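Malonate decarboxylase subunit alpha (Acinetobacter baumannii ATCC 17978, PDB 6MPR) probably serves as the acyl-carrier-protein transferase subunit of a malonate decarboxylase, exchanging acetyl for malonyl on the carrier so that malonate can be decarboxylated. Local coordinates at residues Q28-M33 and D192-V197; K50-L55 and A80-D85; K61-G66 and S148-D153. One frame throughout, in Å; residues are numbered along the deposited sequence.

Contact 1 (Q28-M33 and D192-V197); sequences QLKLEM and DGIVIV
The CD1 methyl of Ile194, on strand 194-199, meets two side chains of helix 22-34, Lys30 and Leu31. It lies 4.0 Å from CD1 of Leu31 and equally 4.0 Å from CD of Lys30. The backbones stay well apart, with the CA atoms of Leu31 and Ile194 8.7 Å from each other. Ile194 bridges that gap because its CG1 arm is anti to the carbonyl carbon (chi1 -61°) and then runs extended to CD1 (chi2 -178°). The Leu31 and Ile194 side chains pass one another in opposite directions. The buried Ile194, with Leu31 and the Lys30 stem against it, is the packed part of the contact, and Leu55 of helix 48-55 packs on Leu31 beside it.

The loose side holds the polar end of Lys30 and the outer face of the helix. The lysine chain is extended beyond CG and touches Ile194 with CD, a methylene of its stem. The amino group travels on to Thr57 OG1, with which it makes a weak hydrogen bond. Leu29 and Glu32, on the exposed part of the helix, do not touch the strand. Lys27 NZ, one turn earlier, donates to Gly193 O, just before the strand. The contact itself is therefore apolar on both sides: a lysine lends its hydrocarbon stem to a buried side chain while its ammonium group goes to Thr57 OG1.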
# COMPACT_ATOMS: atom_id res chain seq x y z
N GLN A 28 20.23 6.31 -23.82
CA GLN A 28 20.16 6.56 -25.25
C GLN A 28 21.26 5.83 -26.00
O GLN A 28 21.04 5.35 -27.11
CB GLN A 28 20.21 8.06 -25.54
CG GLN A 28 19.85 8.38 -26.99
CD GLN A 28 18.59 7.66 -27.42
OE1 GLN A 28 17.50 7.93 -26.91
NE2 GLN A 28 18.72 6.72 -28.36
N LEU A 29 22.46 5.72 -25.40
CA LEU A 29 23.55 5.05 -26.09
C LEU A 29 23.26 3.56 -26.26
O LEU A 29 23.56 2.98 -27.31
CB LEU A 29 24.86 5.24 -25.33
CG LEU A 29 25.41 6.66 -25.25
CD1 LEU A 29 26.73 6.65 -24.51
CD2 LEU A 29 25.59 7.24 -26.65
N LYS A 30 22.70 2.94 -25.23
CA LYS A 30 22.37 1.52 -25.29
C LYS A 30 21.28 1.26 -26.32
O LYS A 30 21.37 0.30 -27.11
CB LYS A 30 21.94 1.03 -23.91
CG LYS A 30 23.06 1.10 -22.88
CD LYS A 30 22.45 1.07 -21.47
CE LYS A 30 23.51 1.29 -20.41
NZ LYS A 30 22.96 1.30 -19.02
N LEU A 31 20.21 2.06 -26.30
CA LEU A 31 19.17 1.92 -27.31
C LEU A 31 19.75 2.08 -28.71
O LEU A 31 19.39 1.33 -29.62
CB LEU A 31 18.05 2.94 -27.08
CG LEU A 31 16.81 2.50 -26.29
CD1 LEU A 31 17.19 1.63 -25.12
CD2 LEU A 31 16.07 3.75 -25.81
N GLU A 32 20.65 3.05 -28.89
CA GLU A 32 21.22 3.28 -30.21
C GLU A 32 22.00 2.07 -30.69
O GLU A 32 21.89 1.67 -31.86
CB GLU A 32 22.12 4.52 -30.16
CG GLU A 32 22.33 5.21 -31.46
CD GLU A 32 22.73 6.65 -31.23
OE1 GLU A 32 23.76 6.87 -30.55
OE2 GLU A 32 22.00 7.55 -31.69
N MET A 33 22.76 1.44 -29.79
CA MET A 33 23.53 0.26 -30.16
C MET A 33 22.62 -0.94 -30.40
O MET A 33 22.84 -1.71 -31.35
CB MET A 33 24.56 -0.06 -29.07
CG MET A 33 25.85 0.75 -29.18
SD MET A 33 27.02 0.33 -27.87
CE MET A 33 26.78 -1.44 -27.77
N ASP A 192 14.43 6.50 -16.89
CA ASP A 192 15.35 6.08 -17.93
C ASP A 192 15.97 4.72 -17.64
O ASP A 192 17.13 4.46 -17.94
CB ASP A 192 16.42 7.15 -18.17
CG ASP A 192 15.86 8.33 -18.95
OD1 ASP A 192 15.63 8.19 -20.17
OD2 ASP A 192 15.59 9.38 -18.32
N GLY A 193 15.17 3.83 -17.02
CA GLY A 193 15.44 2.41 -17.05
C GLY A 193 15.05 1.85 -18.41
O GLY A 193 14.50 2.54 -19.26
N ILE A 194 15.36 0.57 -18.62
CA ILE A 194 15.07 -0.09 -19.90
C ILE A 194 14.07 -1.22 -19.65
O ILE A 194 14.32 -2.10 -18.81
CB ILE A 194 16.36 -0.58 -20.57
CG1 ILE A 194 17.26 0.63 -20.86
CG2 ILE A 194 16.02 -1.37 -21.84
CD1 ILE A 194 18.53 0.30 -21.56
N VAL A 195 12.95 -1.19 -20.36
CA VAL A 195 11.83 -2.10 -20.14
C VAL A 195 11.72 -2.99 -21.38
O VAL A 195 11.54 -2.49 -22.50
CB VAL A 195 10.52 -1.33 -19.88
CG1 VAL A 195 9.29 -2.26 -19.78
CG2 VAL A 195 10.64 -0.47 -18.59
N ILE A 196 11.86 -4.29 -21.18
CA ILE A 196 11.73 -5.28 -22.25
C ILE A 196 10.59 -6.22 -21.87
O ILE A 196 10.61 -6.80 -20.79
CB ILE A 196 13.03 -6.08 -22.46
CG1 ILE A 196 14.19 -5.13 -22.76
CG2 ILE A 196 12.84 -7.11 -23.57
CD1 ILE A 196 15.52 -5.72 -22.46
N VAL A 197 9.63 -6.39 -22.78
CA VAL A 197 8.46 -7.23 -22.52
C VAL A 197 8.43 -8.36 -23.55
O VAL A 197 8.33 -8.12 -24.76
CB VAL A 197 7.15 -6.41 -22.57
CG1 VAL A 197 5.96 -7.27 -22.11
CG2 VAL A 197 7.27 -5.16 -21.69

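Contact 2 (K50-L55 and A80-D85); sequences KVLETL and AQTNPD
Glu53 and Thr82 bring the two backbones to 6.6 Å between their CA atoms, where helix 48-55 runs beside the irregular loop that follows helix 73-79. Glu53 makes the polar link. Its CG is anti to the carbonyl carbon (chi1 -70°) and the chain continues extended, which carries the carboxylate along the loop to Asn83. There OE1 accepts from the backbone N of Asn83 at 2.8 Å, with an N-H...O angle of 156°. The donor comes to the anti side of OE1, 21° out of the carboxylate plane. The same oxygen sits 3.4 Å from CB of Asn83.

Thr82 packs against the stem of this glutamate. Its CB is 3.8 Å from CG of Glu53, and its CG2 methyl reaches CB of Leu52 at 4.1 Å. The threonine thus turns its methyl to the helix, while its OG1 bonds to Leu79 O at the end of helix 73-79. Asn83 directs its side chain elsewhere: OD1 accepts from Asp85 N at 2.9 Å and closes an Asx turn. Farther along the loop, Ile86 touches Glu53 and Leu87 touches Thr82.

The chemistry is that of a helix side chain fastening a loop by its main chain. A carboxylate takes up one peptide N-H, methylene and methyl groups fill in alongside, and the Asx turn shapes the loop just beyond the bond.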
# COMPACT_ATOMS: atom_id res chain seq x y z
N LYS A 50 21.94 -11.55 -27.67
CA LYS A 50 22.82 -10.44 -28.04
C LYS A 50 22.23 -9.12 -27.59
O LYS A 50 22.95 -8.23 -27.13
CB LYS A 50 23.07 -10.44 -29.55
CG LYS A 50 24.00 -9.33 -30.02
CD LYS A 50 25.45 -9.64 -29.66
CE LYS A 50 26.40 -8.59 -30.21
NZ LYS A 50 27.82 -8.93 -29.90
N VAL A 51 20.90 -8.97 -27.69
CA VAL A 51 20.30 -7.70 -27.30
C VAL A 51 20.35 -7.53 -25.78
O VAL A 51 20.60 -6.42 -25.28
CB VAL A 51 18.86 -7.60 -27.86
CG1 VAL A 51 18.16 -6.38 -27.26
CG2 VAL A 51 18.89 -7.49 -29.39
N LEU A 52 20.11 -8.61 -25.01
CA LEU A 52 20.28 -8.53 -23.55
C LEU A 52 21.69 -8.10 -23.17
O LEU A 52 21.87 -7.27 -22.27
CB LEU A 52 19.94 -9.87 -22.88
CG LEU A 52 18.47 -10.30 -22.90
CD1 LEU A 52 18.30 -11.69 -22.29
CD2 LEU A 52 17.58 -9.30 -22.16
N GLU A 53 22.70 -8.67 -23.83
CA GLU A 53 24.10 -8.30 -23.59
C GLU A 53 24.42 -6.87 -24.00
O GLU A 53 25.50 -6.37 -23.65
CB GLU A 53 25.01 -9.27 -24.33
CG GLU A 53 25.03 -10.67 -23.75
CD GLU A 53 25.79 -11.65 -24.61
OE1 GLU A 53 26.02 -12.78 -24.13
OE2 GLU A 53 26.18 -11.30 -25.76
N THR A 54 23.55 -6.24 -24.77
CA THR A 54 23.73 -4.86 -25.22
C THR A 54 23.02 -3.88 -24.31
O THR A 54 23.54 -2.79 -24.04
CB THR A 54 23.20 -4.70 -26.66
OG1 THR A 54 23.81 -5.67 -27.50
CG2 THR A 54 23.47 -3.30 -27.19
N LEU A 55 21.82 -4.24 -23.83
CA LEU A 55 20.99 -3.33 -23.05
C LEU A 55 21.28 -3.39 -21.55
O LEU A 55 21.01 -2.42 -20.84
CB LEU A 55 19.51 -3.65 -23.29
CG LEU A 55 19.04 -3.40 -24.71
CD1 LEU A 55 17.61 -3.85 -24.85
CD2 LEU A 55 19.16 -1.93 -25.06
N ALA A 80 19.98 -16.26 -18.59
CA ALA A 80 20.90 -17.28 -18.08
C ALA A 80 21.84 -17.84 -19.14
O ALA A 80 22.76 -18.57 -18.78
CB ALA A 80 20.10 -18.42 -17.44
N GLN A 81 21.62 -17.53 -20.43
CA GLN A 81 22.51 -17.94 -21.51
C GLN A 81 23.46 -16.83 -21.97
O GLN A 81 24.26 -17.06 -22.89
CB GLN A 81 21.70 -18.43 -22.71
CG GLN A 81 20.84 -19.65 -22.40
CD GLN A 81 21.66 -20.82 -21.92
OE1 GLN A 81 22.69 -21.17 -22.51
NE2 GLN A 81 21.23 -21.45 -20.82
N THR A 82 23.41 -15.66 -21.35
CA THR A 82 24.34 -14.59 -21.72
C THR A 82 25.75 -14.90 -21.22
O THR A 82 25.97 -15.77 -20.36
CB THR A 82 23.86 -13.24 -21.18
OG1 THR A 82 23.74 -13.30 -19.75
CG2 THR A 82 22.52 -12.85 -21.79
N ASN A 83 26.70 -14.17 -21.78
CA ASN A 83 28.12 -14.34 -21.49
C ASN A 83 28.44 -13.69 -20.15
O ASN A 83 28.27 -12.47 -20.01
CB ASN A 83 28.93 -13.71 -22.60
CG ASN A 83 30.43 -13.97 -22.47
OD1 ASN A 83 30.94 -14.31 -21.40
ND2 ASN A 83 31.15 -13.78 -23.57
N PRO A 84 28.88 -14.43 -19.14
CA PRO A 84 29.16 -13.79 -17.84
C PRO A 84 30.37 -12.86 -17.87
O PRO A 84 30.52 -12.05 -16.94
CB PRO A 84 29.39 -14.99 -16.89
CG PRO A 84 28.78 -16.17 -17.61
CD PRO A 84 29.00 -15.90 -19.06
N ASP A 85 31.22 -12.91 -18.90
CA ASP A 85 32.26 -11.89 -19.04
C ASP A 85 31.67 -10.54 -19.44
O ASP A 85 32.34 -9.51 -19.29
CB ASP A 85 33.30 -12.32 -20.07
CG ASP A 85 34.08 -13.53 -19.63
OD1 ASP A 85 34.33 -13.66 -18.42
OD2 ASP A 85 34.44 -14.34 -20.50

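Contact 3 (K61-G66 and S148-D153); sequences KVVLEG and SRLVVD
Val63 and Leu150 meet methyl to methyl, CG2 to CD2, at 4.1 Å. Their CA atoms are 9.4 Å apart, so the side chains span the distance. Leu150 does this with CG anti to the carbonyl carbon (chi1 -56°) and an extended second torsion. At the edge of the contact, the CE carbon of Lys61 lies 4.0 Å from the backbone O of Asp153. Beyond CG the Lys61 chain is extended and bends at chi4.

The next shell fixes the loop that carries these groups. Arg149 to Val152 form a type I beta turn, with Val152 N bonded to Arg149 O at 3.1 Å. Arg149 also holds Asp153 side-on: NE donates to OD1 at 2.9 Å and NH2 to OD2 at 2.9 Å, a salt bridge from the first residue of the turn to the residue just after it. NH1 of Arg149 bonds to His141. Leu184 of helix 181-189 touches both Val63 and Leu150. Farther out, Arg149 and Val151 pack on His403 and His319 of the second subunit.

Strand 61-64 lies between strands 158-163 and 90-94 of the parallel sheet. The 148-153 turn and helix 181-189 pack on its side chains, consistent with Rossmann-like alpha/beta layering.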
# COMPACT_ATOMS: atom_id res chain seq x y z
N LYS A 61 20.61 -3.10 -11.48
CA LYS A 61 19.42 -3.65 -10.83
C LYS A 61 18.44 -4.10 -11.91
O LYS A 61 17.95 -3.28 -12.69
CB LYS A 61 18.78 -2.61 -9.91
CG LYS A 61 19.66 -2.19 -8.75
CD LYS A 61 18.97 -1.14 -7.89
CE LYS A 61 19.88 -0.60 -6.80
NZ LYS A 61 21.13 -0.01 -7.36
N VAL A 62 18.13 -5.39 -11.94
CA VAL A 62 17.32 -5.99 -13.00
C VAL A 62 16.12 -6.60 -12.32
O VAL A 62 16.26 -7.57 -11.57
CB VAL A 62 18.10 -7.05 -13.79
CG1 VAL A 62 17.21 -7.69 -14.86
CG2 VAL A 62 19.35 -6.41 -14.41
N VAL A 63 14.94 -6.04 -12.58
CA VAL A 63 13.69 -6.68 -12.18
C VAL A 63 13.37 -7.76 -13.20
O VAL A 63 13.34 -7.48 -14.41
CB VAL A 63 12.56 -5.64 -12.10
CG1 VAL A 63 11.20 -6.32 -11.92
CG2 VAL A 63 12.83 -4.64 -10.95
N LEU A 64 13.09 -8.97 -12.73
CA LEU A 64 12.79 -10.10 -13.60
C LEU A 64 11.51 -10.74 -13.08
O LEU A 64 11.44 -11.10 -11.90
CB LEU A 64 13.94 -11.12 -13.61
CG LEU A 64 13.68 -12.46 -14.33
CD1 LEU A 64 13.35 -12.20 -15.78
CD2 LEU A 64 14.90 -13.37 -14.22
N GLU A 65 10.51 -10.86 -13.94
CA GLU A 65 9.26 -11.53 -13.58
C GLU A 65 9.41 -13.04 -13.77
O GLU A 65 9.75 -13.48 -14.87
CB GLU A 65 8.11 -11.01 -14.44
CG GLU A 65 7.72 -9.55 -14.18
CD GLU A 65 6.56 -9.11 -15.06
OE1 GLU A 65 6.05 -9.93 -15.84
OE2 GLU A 65 6.18 -7.93 -14.99
N GLY A 66 9.22 -13.82 -12.71
CA GLY A 66 9.26 -13.31 -11.35
C GLY A 66 8.00 -12.82 -10.66
O GLY A 66 8.07 -12.37 -9.51
N SER A 148 7.55 -0.97 -3.46
CA SER A 148 7.71 0.40 -2.98
C SER A 148 9.16 0.85 -3.01
O SER A 148 9.43 2.04 -3.18
CB SER A 148 7.15 0.53 -1.56
OG SER A 148 8.07 0.03 -0.61
N ARG A 149 10.11 -0.08 -2.85
CA ARG A 149 11.51 0.29 -2.88
C ARG A 149 11.98 0.68 -4.27
O ARG A 149 13.04 1.32 -4.39
CB ARG A 149 12.36 -0.86 -2.35
CG ARG A 149 12.09 -1.13 -0.88
CD ARG A 149 13.10 -2.09 -0.29
NE ARG A 149 14.42 -1.47 -0.17
CZ ARG A 149 15.52 -2.14 0.18
NH1 ARG A 149 15.48 -3.45 0.38
NH2 ARG A 149 16.67 -1.50 0.28
N LEU A 150 11.21 0.33 -5.31
CA LEU A 150 11.57 0.67 -6.69
C LEU A 150 11.55 2.17 -6.98
O LEU A 150 12.03 2.57 -8.05
CB LEU A 150 10.64 -0.06 -7.67
CG LEU A 150 10.57 -1.59 -7.55
CD1 LEU A 150 9.60 -2.14 -8.59
CD2 LEU A 150 11.94 -2.22 -7.70
N VAL A 151 10.98 3.01 -6.11
CA VAL A 151 11.05 4.46 -6.31
C VAL A 151 11.88 5.13 -5.22
O VAL A 151 11.90 6.36 -5.13
CB VAL A 151 9.65 5.11 -6.42
CG1 VAL A 151 8.89 4.53 -7.65
CG2 VAL A 151 8.85 4.95 -5.13
N VAL A 152 12.61 4.35 -4.41
CA VAL A 152 13.38 4.92 -3.31
C VAL A 152 14.84 4.47 -3.42
O VAL A 152 15.68 5.22 -3.92
CB VAL A 152 12.79 4.56 -1.94
CG1 VAL A 152 13.68 5.13 -0.81
CG2 VAL A 152 11.37 5.11 -1.81
N ASP A 153 15.15 3.25 -2.98
CA ASP A 153 16.54 2.79 -2.93
C ASP A 153 16.81 1.54 -3.76
O ASP A 153 17.95 1.05 -3.72
CB ASP A 153 17.00 2.56 -1.47
CG ASP A 153 16.08 1.64 -0.69
OD1 ASP A 153 15.09 1.17 -1.29
OD2 ASP A 153 16.34 1.39 0.52

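All three contacts lie on the same side of the chain's centre, around the parallel sheet of the N-terminal half. Contacts 1 and 3 both reach this sheet, through strands 194-199 and 61-64, with strand 158-163 between them. Their centres are about 17 Å apart and they do not touch. Contacts 1 and 2 are closer, about 14 Å between centres, and meet where Leu55 packs on Ile196. Contacts 2 and 3 are about 20 Å apart between centres, yet strand 61-64 is the next element after helix 48-55. Along the chain, contact 1 encloses the other two, whose segments alternate. Contact 1 closes a span of about 160 residues, contact 3 about 80 and contact 2 about 25, all about one sheet.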